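Local atomic coordinates of BMC domain protein (Clostridiales bacterium 1_7_47FAA, PDB entry 4OLO), a protein that probably helps build the shell of a glycyl-radical propanediol microcompartment, where it binds an iron-sulfur cluster and may serve electron transfer. Residues 9-12 with 13-16; 40-43 with 44-48; 87-90 with 91-94. All blocks are in the same frame, centred on the assembly; numbering follows the deposited sequence.

Three helical turns, met in the order 1, 2, 3 along the chain, show how local side-chain contacts are placed within a six-chain microcompartment shell assembly. Interaction 1 opens helix 11-17, after strand 2-7; interaction 2 starts helix 42-53, after strand 34-39; interaction 3 lies near the end of helix 80-95. The centres of interactions 1 and 2 are about 24 Å apart, and interactions 1 and 3 lie on opposite sides of the chain's centre. Interactions 2 and 3, with centres about 12 Å apart, touch within the BMC domain: A48 CB packs 3.6 Å from I90 CG2, and the like-charged E44 and E94 come close. All three regions meet neighbouring subunits, tying local turns to the assembly.

Interaction 1: residues 9-12 with 13-16; sequences PTQG and TIDI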
loop_
_atom_site.group_PDB
_atom_site.type_symbol
_atom_site.label_atom_id
_atom_site.label_comp_id
_atom_site.label_asym_id
_atom_site.label_seq_id
_atom_site.Cartn_x
_atom_site.Cartn_y
_atom_site.Cartn_z
ATOM N N PRO B 9 20.464 15.336 17.154
ATOM C CA PRO B 9 20.339 13.958 16.647
ATOM C C PRO B 9 21.669 13.226 16.594
ATOM O O PRO B 9 22.700 13.856 16.369
ATOM C CB PRO B 9 19.763 14.149 15.242
ATOM C CG PRO B 9 20.225 15.532 14.842
ATOM C CD PRO B 9 20.138 16.329 16.101
ATOM N N THR B 10 21.645 11.896 16.781
ATOM C CA THR B 10 22.856 11.093 16.679
ATOM C C THR B 10 23.148 10.886 15.186
ATOM O O THR B 10 22.268 11.110 14.347
ATOM C CB THR B 10 22.678 9.748 17.404
ATOM O OG1 THR B 10 21.783 8.919 16.667
ATOM C CG2 THR B 10 22.191 9.902 18.827
ATOM N N GLN B 11 24.364 10.421 14.859
ATOM C CA GLN B 11 24.734 10.114 13.480
ATOM C C GLN B 11 23.838 8.983 12.927
ATOM O O GLN B 11 23.374 9.085 11.791
ATOM C CB GLN B 11 26.236 9.789 13.358
ATOM C CG GLN B 11 26.785 9.852 11.917
ATOM C CD GLN B 11 26.342 11.073 11.128
ATOM O OE1 GLN B 11 26.627 12.232 11.480
ATOM N NE2 GLN B 11 25.584 10.833 10.061
ATOM N N GLY B 12 23.538 7.982 13.774
ATOM C CA GLY B 12 22.654 6.862 13.453
ATOM C C GLY B 12 21.273 7.300 13.006
ATOM O O GLY B 12 20.734 6.744 12.043
ATOM N N THR B 13 20.718 8.335 13.675
ATOM C CA THR B 13 19.409 8.925 13.366
ATOM C C THR B 13 19.474 9.561 11.987
ATOM O O THR B 13 18.584 9.331 11.167
ATOM C CB THR B 13 18.979 9.937 14.450
ATOM O OG1 THR B 13 19.100 9.331 15.729
ATOM C CG2 THR B 13 17.554 10.401 14.282
ATOM N N ILE B 14 20.538 10.340 11.730
ATOM C CA ILE B 14 20.789 10.984 10.436
ATOM C C ILE B 14 20.949 9.893 9.344
ATOM O O ILE B 14 20.365 10.027 8.274
ATOM C CB ILE B 14 22.006 11.946 10.551
ATOM C CG1 ILE B 14 21.613 13.177 11.398
ATOM C CG2 ILE B 14 22.508 12.369 9.177
ATOM C CD1 ILE B 14 22.752 13.875 12.100
ATOM N N ASP B 15 21.663 8.792 9.656
ATOM C CA ASP B 15 21.860 7.679 8.737
ATOM C C ASP B 15 20.533 7.020 8.329
ATOM O O ASP B 15 20.359 6.731 7.145
ATOM C CB ASP B 15 22.850 6.656 9.308
ATOM C CG ASP B 15 24.286 7.147 9.487
ATOM O OD1 ASP B 15 24.603 8.275 9.014
ATOM O OD2 ASP B 15 25.101 6.402 10.092
ATOM N N ILE B 16 19.588 6.825 9.293
ATOM C CA ILE B 16 18.250 6.268 9.046
ATOM C C ILE B 16 17.522 7.175 8.052
ATOM O O ILE B 16 16.955 6.697 7.073
ATOM C CB ILE B 16 17.456 6.063 10.383
ATOM C CG1 ILE B 16 17.904 4.785 11.077
ATOM C CG2 ILE B 16 15.941 6.008 10.162
ATOM C CD1 ILE B 16 17.948 4.827 12.543
#
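Q11 reaches over the first turn of its helix to D15, an i to i+4 pairing of amide and carboxylate. Its CB starts out away from residues 13-16, yet the chain folds back: with CG set opposite the backbone N (chi1 -163°) and a bend at chi2 (45°), CG comes to 4.0 Å and CD to 3.9 Å from D15 OD1. At the tip, Q11 NE2 donates to D15 OD1 over 2.9 Å. The oxygen lies almost in the amide plane, whereas the amide nitrogen approaches from above the carboxylate plane. NE2 also rests 3.6 Å from I14 CG2, and the other branch of I14, through CG1, runs back toward the start of the turn, where its CD1 meets P9 CG at 4.1 Å.

T10 occupies the N-cap position. Its OG1 donates to T13 OG1 at 2.9 Å, the two side chains crossing at about a right angle. The backbone then enters the helical pattern, I14 N bonding to T10 O at 3.2 Å and D15 N to Q11 O at 2.8 Å.

The same hydroxyl of T13 has a further partner, D50 of the second subunit, which also accepts from T10 N; one carboxylate thus grips the cap from across the interface. Within its own chain the turn lies against strand 34-39, where P9 and I14 both touch I35.

Interaction 2: residues 40-43 with 44-48; sequences GRMI and EMVCA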
loop_
_atom_site.group_PDB
_atom_site.type_symbol
_atom_site.label_atom_id
_atom_site.label_comp_id
_atom_site.label_asym_id
_atom_site.label_seq_id
_atom_site.Cartn_x
_atom_site.Cartn_y
_atom_site.Cartn_z
ATOM N N GLY B 40 2.821 13.823 6.111
ATOM C CA GLY B 40 1.473 14.052 5.625
ATOM C C GLY B 40 1.284 13.483 4.241
ATOM O O GLY B 40 2.102 12.687 3.773
ATOM N N ARG B 41 0.196 13.891 3.576
ATOM C CA ARG B 41 -0.094 13.527 2.207
ATOM C C ARG B 41 0.907 14.266 1.322
ATOM O O ARG B 41 1.397 15.347 1.710
ATOM C CB ARG B 41 -1.534 13.895 1.877
ATOM C CG ARG B 41 -2.542 12.932 2.515
ATOM C CD ARG B 41 -3.995 13.279 2.250
ATOM N NE ARG B 41 -4.305 14.691 2.512
ATOM C CZ ARG B 41 -4.772 15.179 3.660
ATOM N NH1 ARG B 41 -4.982 14.375 4.697
ATOM N NH2 ARG B 41 -5.026 16.476 3.780
ATOM N N MET B 42 1.262 13.682 0.167
ATOM C CA MET B 42 2.267 14.311 -0.682
ATOM C C MET B 42 2.012 15.766 -1.040
ATOM O O MET B 42 2.939 16.571 -0.960
ATOM C CB MET B 42 2.627 13.478 -1.907
ATOM C CG MET B 42 4.052 13.726 -2.345
ATOM S SD MET B 42 4.302 13.221 -4.050
ATOM C CE MET B 42 5.175 11.625 -3.820
ATOM N N ILE B 43 0.765 16.107 -1.404
ATOM C CA ILE B 43 0.385 17.476 -1.772
ATOM C C ILE B 43 0.720 18.462 -0.627
ATOM O O ILE B 43 1.308 19.497 -0.878
ATOM C CB ILE B 43 -1.097 17.509 -2.261
ATOM C CG1 ILE B 43 -1.451 18.834 -2.947
ATOM C CG2 ILE B 43 -2.091 17.112 -1.150
ATOM C CD1 ILE B 43 -2.655 18.797 -3.775
ATOM N N GLU B 44 0.408 18.083 0.624
ATOM C CA GLU B 44 0.664 18.862 1.836
ATOM C C GLU B 44 2.172 19.036 2.059
ATOM O O GLU B 44 2.618 20.137 2.417
ATOM C CB GLU B 44 0.083 18.152 3.067
ATOM C CG GLU B 44 -1.317 17.610 2.926
ATOM C CD GLU B 44 -1.838 17.091 4.243
ATOM O OE1 GLU B 44 -1.460 15.976 4.668
ATOM O OE2 GLU B 44 -2.633 17.827 4.863
ATOM N N MET B 45 2.950 17.927 1.893
ATOM C CA MET B 45 4.404 17.874 2.049
ATOM C C MET B 45 5.150 18.741 1.016
ATOM O O MET B 45 6.141 19.377 1.393
ATOM C CB MET B 45 4.933 16.423 2.046
ATOM C CG MET B 45 4.687 15.659 3.361
ATOM S SD MET B 45 5.475 14.011 3.567
ATOM C CE MET B 45 4.926 13.126 2.064
ATOM N N VAL B 46 4.685 18.771 -0.266
ATOM C CA VAL B 46 5.292 19.569 -1.347
ATOM C C VAL B 46 5.099 21.062 -1.003
ATOM O O VAL B 46 6.040 21.845 -1.147
ATOM C CB VAL B 46 4.773 19.192 -2.776
ATOM C CG1 VAL B 46 5.309 20.144 -3.835
ATOM C CG2 VAL B 46 5.137 17.758 -3.136
ATOM N N CYS B 47 3.917 21.419 -0.458
ATOM C CA CYS B 47 3.603 22.776 -0.017
ATOM C C CYS B 47 4.497 23.194 1.142
ATOM O O CYS B 47 5.051 24.299 1.122
ATOM C CB CYS B 47 2.127 22.901 0.341
ATOM S SG CYS B 47 1.037 22.850 -1.093
ATOM N N ALA B 48 4.638 22.297 2.140
ATOM C CA ALA B 48 5.475 22.465 3.330
ATOM C C ALA B 48 6.950 22.640 2.919
ATOM O O ALA B 48 7.634 23.528 3.451
ATOM C CB ALA B 48 5.315 21.248 4.255
#
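R41 and E44 lay their flat end groups one over the other. The guanidinium and carboxylate planes are only 21° apart, and E44 CD sits 3.2 Å above the guanidinium plane, displaced toward its rim. R41 NH2 and E44 OE2 are 3.0 Å apart, but the oxygen is well out of that plane. The salt bridge is therefore one of charge alone, with no N-H aimed at the acceptor. A bend at chi3 (-49°) turns the arginine tip back over the carboxylate, while E44 runs out extended beyond CG.

The other carboxylate oxygen has a more directional task. R41 N donates to E44 OE1 over 2.9 Å in a fairly straight bond (164°) that uses the anti lone pair. R41 is the N-cap of helix 42-53 and E44 stands three residues on, so this is one half of a capping box: the glutamate supplies the acceptor for the N-cap backbone N-H. Regular helical bonding follows, with M45 N 3.0 Å from R41 O and V46 N 2.9 Å from M42 O.

Farther round the turn, apolar groups meet, M42 CG lying 4.2 Å from V46 CG2. I43 points outward, and E2 of the third subunit packs on it.

The third subunit covers much of this turn. Its E2 forms a salt bridge with R41 NE, its Q39 accepts from I43 N, and its I6 packs on V46.

Interaction 3: residues 87-90 with 91-94; sequences MDEI and RKKE
M87 O accepts from R91 N at 3.0 Å, the first of four successive i to i+4 bonds that carry the chain from residues 87-90 into 91-94. D88 O with K92 N (2.9 Å), E89 O with K93 N (3.0 Å) and I90 O with E94 N (2.9 Å) continue the ladder. The last is the most bent of the four, its N-H to acceptor angle being 141°, against about 160° in the others.

The side chains that meet across this regular backbone are E89, K92 and K93. E89 sets out away from residues 91-94, but a bend at chi2 (-46°) brings the carboxylate back beside both lysine chains, which it crosses obliquely. One oxygen lies against each lysine: OE2 of E89 is 3.6 Å from K92 CD, and OE1 of E89 is 3.2 Å from K93 CE. These are contacts with the aliphatic shafts. Both ammonium groups stop beyond salt-bridge distance, K92 NZ being 4.3 Å from E89 OE2. K92 runs out straight, whereas K93 is bent at chi2. The positive charges would probably still stabilise the glutamate, though more weakly than a direct pair on this largely exposed face.

The other face of the helix turns inward. I90 is buried against V51 and A52 of helix 42-53, I38 of strand 34-39 and Y3 of strand 2-7; M87 also touches I38. At the far end E94 packs on Y3 and makes a salt bridge with R4 of the third subunit, so this BMC-domain helix, packed with helix 42-53 of its own chain against the antiparallel sheet, reaches a neighbouring chain.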
loop_
_atom_site.group_PDB
_atom_site.type_symbol
_atom_site.label_atom_id
_atom_site.label_comp_id
_atom_site.label_asym_id
_atom_site.label_seq_id
_atom_site.Cartn_x
_atom_site.Cartn_y
_atom_site.Cartn_z
ATOM N N MET B 87 9.226 25.255 11.179
ATOM C CA MET B 87 8.105 24.381 11.580
ATOM C C MET B 87 6.859 25.235 11.857
ATOM O O MET B 87 5.774 24.897 11.368
ATOM C CB MET B 87 8.436 23.576 12.847
ATOM C CG MET B 87 9.619 22.639 12.737
ATOM S SD MET B 87 9.335 21.263 11.642
ATOM C CE MET B 87 8.372 20.126 12.790
ATOM N N ASP B 88 7.014 26.336 12.633
ATOM C CA ASP B 88 5.927 27.272 12.960
ATOM C C ASP B 88 5.317 27.869 11.689
ATOM O O ASP B 88 4.101 27.957 11.589
ATOM C CB ASP B 88 6.421 28.433 13.855
ATOM C CG ASP B 88 6.811 28.097 15.294
ATOM O OD1 ASP B 88 6.712 26.899 15.685
ATOM O OD2 ASP B 88 7.286 29.017 16.011
ATOM N N GLU B 89 6.158 28.280 10.738
ATOM C CA GLU B 89 5.727 28.852 9.464
ATOM C C GLU B 89 4.915 27.873 8.641
ATOM O O GLU B 89 3.877 28.255 8.092
ATOM C CB GLU B 89 6.921 29.342 8.647
ATOM C CG GLU B 89 6.932 30.843 8.417
ATOM C CD GLU B 89 5.623 31.488 7.969
ATOM O OE1 GLU B 89 5.212 31.266 6.806
ATOM O OE2 GLU B 89 5.013 32.216 8.789
ATOM N N ILE B 90 5.385 26.602 8.566
ATOM C CA ILE B 90 4.726 25.513 7.838
ATOM C C ILE B 90 3.331 25.273 8.419
ATOM O O ILE B 90 2.360 25.212 7.664
ATOM C CB ILE B 90 5.587 24.228 7.814
ATOM C CG1 ILE B 90 6.852 24.419 6.949
ATOM C CG2 ILE B 90 4.763 23.047 7.322
ATOM C CD1 ILE B 90 7.991 23.483 7.271
ATOM N N ARG B 91 3.243 25.170 9.757
ATOM C CA ARG B 91 2.016 24.928 10.490
ATOM C C ARG B 91 1.028 26.087 10.287
ATOM O O ARG B 91 -0.138 25.830 10.031
ATOM C CB ARG B 91 2.351 24.652 11.973
ATOM C CG ARG B 91 1.178 24.671 12.930
ATOM C CD ARG B 91 0.380 23.379 12.981
ATOM N NE ARG B 91 -0.798 23.545 13.844
ATOM C CZ ARG B 91 -1.265 22.627 14.691
ATOM N NH1 ARG B 91 -0.675 21.436 14.788
ATOM N NH2 ARG B 91 -2.324 22.890 15.446
ATOM N N LYS B 92 1.505 27.341 10.355
ATOM C CA LYS B 92 0.710 28.554 10.159
ATOM C C LYS B 92 0.123 28.593 8.741
ATOM O O LYS B 92 -1.067 28.869 8.588
ATOM C CB LYS B 92 1.554 29.805 10.455
ATOM C CG LYS B 92 0.827 31.140 10.348
ATOM C CD LYS B 92 1.814 32.308 10.449
ATOM C CE LYS B 92 1.151 33.647 10.283
ATOM N NZ LYS B 92 2.067 34.753 10.668
ATOM N N LYS B 93 0.936 28.284 7.718
ATOM C CA LYS B 93 0.484 28.270 6.331
ATOM C C LYS B 93 -0.491 27.131 6.072
ATOM O O LYS B 93 -1.412 27.282 5.273
ATOM C CB LYS B 93 1.670 28.225 5.366
ATOM C CG LYS B 93 2.535 29.492 5.405
ATOM C CD LYS B 93 2.341 30.377 4.204
ATOM C CE LYS B 93 3.269 31.577 4.224
ATOM N NZ LYS B 93 3.107 32.457 3.035
ATOM N N GLU B 94 -0.329 26.011 6.794
ATOM C CA GLU B 94 -1.205 24.847 6.659
ATOM C C GLU B 94 -2.626 25.110 7.129
ATOM O O GLU B 94 -3.560 24.685 6.455
ATOM C CB GLU B 94 -0.601 23.584 7.294
ATOM C CG GLU B 94 -1.291 22.278 6.904
ATOM C CD GLU B 94 -1.545 21.954 5.432
ATOM O OE1 GLU B 94 -2.507 21.197 5.157
ATOM O OE2 GLU B 94 -0.801 22.457 4.556
#